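Local coordinates for protein vacuolar aminopeptidase 1 (Saccharomyces cerevisiae, PDB 5JGF) that removes N-terminal amino acids, preferably neutral or hydrophobic ones, from peptides in the vacuole as a zinc-dependent dodecameric aminopeptidase, and is the major cargo of the cytoplasm-to-vacuole targeting pathway, at residues D[14-19]-D[246-251]. Sequence-based numbering, arbitrary orientation.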
loop_
_atom_site.group_PDB
_atom_site.type_symbol
_atom_site.label_atom_id
_atom_site.label_comp_id
_atom_site.label_asym_id
_atom_site.label_seq_id
_atom_site.Cartn_x
_atom_site.Cartn_y
_atom_site.Cartn_z
ATOM N N GLU D 14 -39.291 16.715 -37.338
ATOM C CA GLU D 14 -40.415 16.881 -36.422
ATOM C C GLU D 14 -39.974 16.450 -35.030
ATOM O O GLU D 14 -40.333 17.081 -34.036
ATOM C CB GLU D 14 -41.612 16.032 -36.859
ATOM C CG GLU D 14 -42.377 16.573 -38.059
ATOM C CD GLU D 14 -42.920 17.974 -37.827
ATOM O OE1 GLU D 14 -43.428 18.247 -36.718
ATOM O OE2 GLU D 14 -42.849 18.800 -38.762
ATOM N N PHE D 15 -39.201 15.369 -34.963
ATOM C CA PHE D 15 -38.715 14.873 -33.680
ATOM C C PHE D 15 -37.800 15.907 -33.027
ATOM O O PHE D 15 -37.920 16.189 -31.834
ATOM C CB PHE D 15 -37.950 13.555 -33.859
ATOM C CG PHE D 15 -37.348 13.029 -32.580
ATOM C CD1 PHE D 15 -38.164 12.613 -31.532
ATOM C CD2 PHE D 15 -35.966 12.981 -32.413
ATOM C CE1 PHE D 15 -37.611 12.158 -30.326
ATOM C CE2 PHE D 15 -35.403 12.529 -31.215
ATOM C CZ PHE D 15 -36.229 12.118 -30.171
ATOM N N ILE D 16 -36.880 16.467 -33.806
ATOM C CA ILE D 16 -35.960 17.476 -33.282
ATOM C C ILE D 16 -36.743 18.659 -32.710
ATOM O O ILE D 16 -36.440 19.149 -31.618
ATOM C CB ILE D 16 -34.982 17.959 -34.383
ATOM C CG1 ILE D 16 -33.945 16.863 -34.659
ATOM C CG2 ILE D 16 -34.313 19.269 -33.966
ATOM C CD1 ILE D 16 -33.019 17.162 -35.823
ATOM N N ASP D 17 -37.758 19.111 -33.442
ATOM C CA ASP D 17 -38.578 20.226 -32.976
ATOM C C ASP D 17 -39.323 19.851 -31.695
ATOM O O ASP D 17 -39.433 20.659 -30.775
ATOM C CB ASP D 17 -39.579 20.651 -34.055
ATOM C CG ASP D 17 -38.902 21.218 -35.287
ATOM O OD1 ASP D 17 -37.748 21.686 -35.168
ATOM O OD2 ASP D 17 -39.528 21.211 -36.372
ATOM N N PHE D 18 -39.826 18.622 -31.645
ATOM C CA PHE D 18 -40.549 18.114 -30.480
ATOM C C PHE D 18 -39.657 18.171 -29.240
ATOM O O PHE D 18 -40.062 18.670 -28.190
ATOM C CB PHE D 18 -41.004 16.672 -30.758
ATOM C CG PHE D 18 -41.234 15.838 -29.523
ATOM C CD1 PHE D 18 -42.297 16.103 -28.667
ATOM C CD2 PHE D 18 -40.401 14.757 -29.243
ATOM C CE1 PHE D 18 -42.531 15.298 -27.545
ATOM C CE2 PHE D 18 -40.623 13.948 -28.130
ATOM C CZ PHE D 18 -41.691 14.217 -27.278
ATOM N N ILE D 19 -38.434 17.667 -29.369
ATOM C CA ILE D 19 -37.496 17.664 -28.252
ATOM C C ILE D 19 -37.168 19.085 -27.802
ATOM O O ILE D 19 -37.141 19.377 -26.607
ATOM C CB ILE D 19 -36.185 16.937 -28.644
ATOM C CG1 ILE D 19 -36.448 15.434 -28.790
ATOM C CG2 ILE D 19 -35.091 17.224 -27.614
ATOM C CD1 ILE D 19 -36.812 14.728 -27.486
ATOM N N GLY D 246 -31.539 20.178 -31.431
ATOM C CA GLY D 246 -30.989 19.004 -32.086
ATOM C C GLY D 246 -30.572 19.319 -33.511
ATOM O O GLY D 246 -31.014 20.315 -34.090
ATOM N N THR D 247 -29.729 18.466 -34.085
ATOM C CA THR D 247 -29.240 18.683 -35.437
ATOM C C THR D 247 -28.960 17.376 -36.173
ATOM O O THR D 247 -28.617 16.363 -35.561
ATOM C CB THR D 247 -27.916 19.478 -35.418
ATOM O OG1 THR D 247 -28.060 20.642 -34.596
ATOM C CG2 THR D 247 -27.527 19.902 -36.830
ATOM N N ILE D 248 -29.118 17.402 -37.492
ATOM C CA ILE D 248 -28.802 16.237 -38.302
ATOM C C ILE D 248 -27.300 16.380 -38.519
ATOM O O ILE D 248 -26.830 17.452 -38.898
ATOM C CB ILE D 248 -29.538 16.276 -39.662
ATOM C CG1 ILE D 248 -31.038 16.088 -39.437
ATOM C CG2 ILE D 248 -28.992 15.196 -40.591
ATOM C CD1 ILE D 248 -31.396 14.807 -38.687
ATOM N N GLY D 249 -26.545 15.314 -38.270
ATOM C CA GLY D 249 -25.103 15.401 -38.418
ATOM C C GLY D 249 -24.429 14.260 -39.147
ATOM O O GLY D 249 -25.077 13.316 -39.607
ATOM N N GLY D 250 -23.104 14.349 -39.228
ATOM C CA GLY D 250 -22.329 13.348 -39.930
ATOM C C GLY D 250 -22.063 13.917 -41.308
ATOM O O GLY D 250 -22.893 14.655 -41.839
ATOM N N ILE D 251 -20.917 13.591 -41.889
ATOM C CA ILE D 251 -20.578 14.113 -43.207
ATOM C C ILE D 251 -21.613 13.718 -44.264
ATOM O O ILE D 251 -21.794 14.423 -45.261
ATOM C CB ILE D 251 -19.164 13.643 -43.641
ATOM C CG1 ILE D 251 -18.650 14.539 -44.768
ATOM C CG2 ILE D 251 -19.199 12.185 -44.076
ATOM C CD1 ILE D 251 -17.163 14.385 -45.041
HETATM O O HOH W 1 -33.980 19.111 -30.377
#
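Ile16, on the N-terminal helix 7-21, meets Gly246 and the start of strand 247-249 with both branches of its side chain, a compact example of one aliphatic residue joining a helix to the start of a strand. The van der Waals contacts divide by branch, two of them setting a methyl group against backbone. CG2 of Ile16 lies 3.5 Å from the carbonyl O of Gly246. The longer branch is extended (chi2 174°), which carries CD1 of Ile16 forward to lie over the peptide link, 3.9 Å from Thr247 N. There it also meets Ile248 methyl to methyl, the two CD1 atoms 4.0 Å apart; the bent chain of Ile248 (chi2 -56°) turns its CD1 back toward the helix. Leu256 of the neighbouring strand touches both isoleucines.

The polar link is indirect. One water donates to Ile16 O at 2.8 Å. It accepts from Gly246 N at 2.9 Å, bridging the two backbones. Ile16 CA and Gly246 CA are 5.3 Å apart. One residue along the helix, Asp17 OD1 forms a salt bridge with Lys245 NZ, a direct tie to the residue just before Gly246.

Thr247 and Gly249 pair with strand 255-258, making 247-249 an outer strand of the chain's three-stranded antiparallel sheet (with 442-445), while Gly250 and Ile251 make backbone hydrogen bonds to a second subunit. The contact thus seats the helix against that sheet, away from the zinc site, through methyl groups on backbone, one methyl-methyl contact and a water serving a buried glycine amide, without direct hydrogen bonds between the two segments.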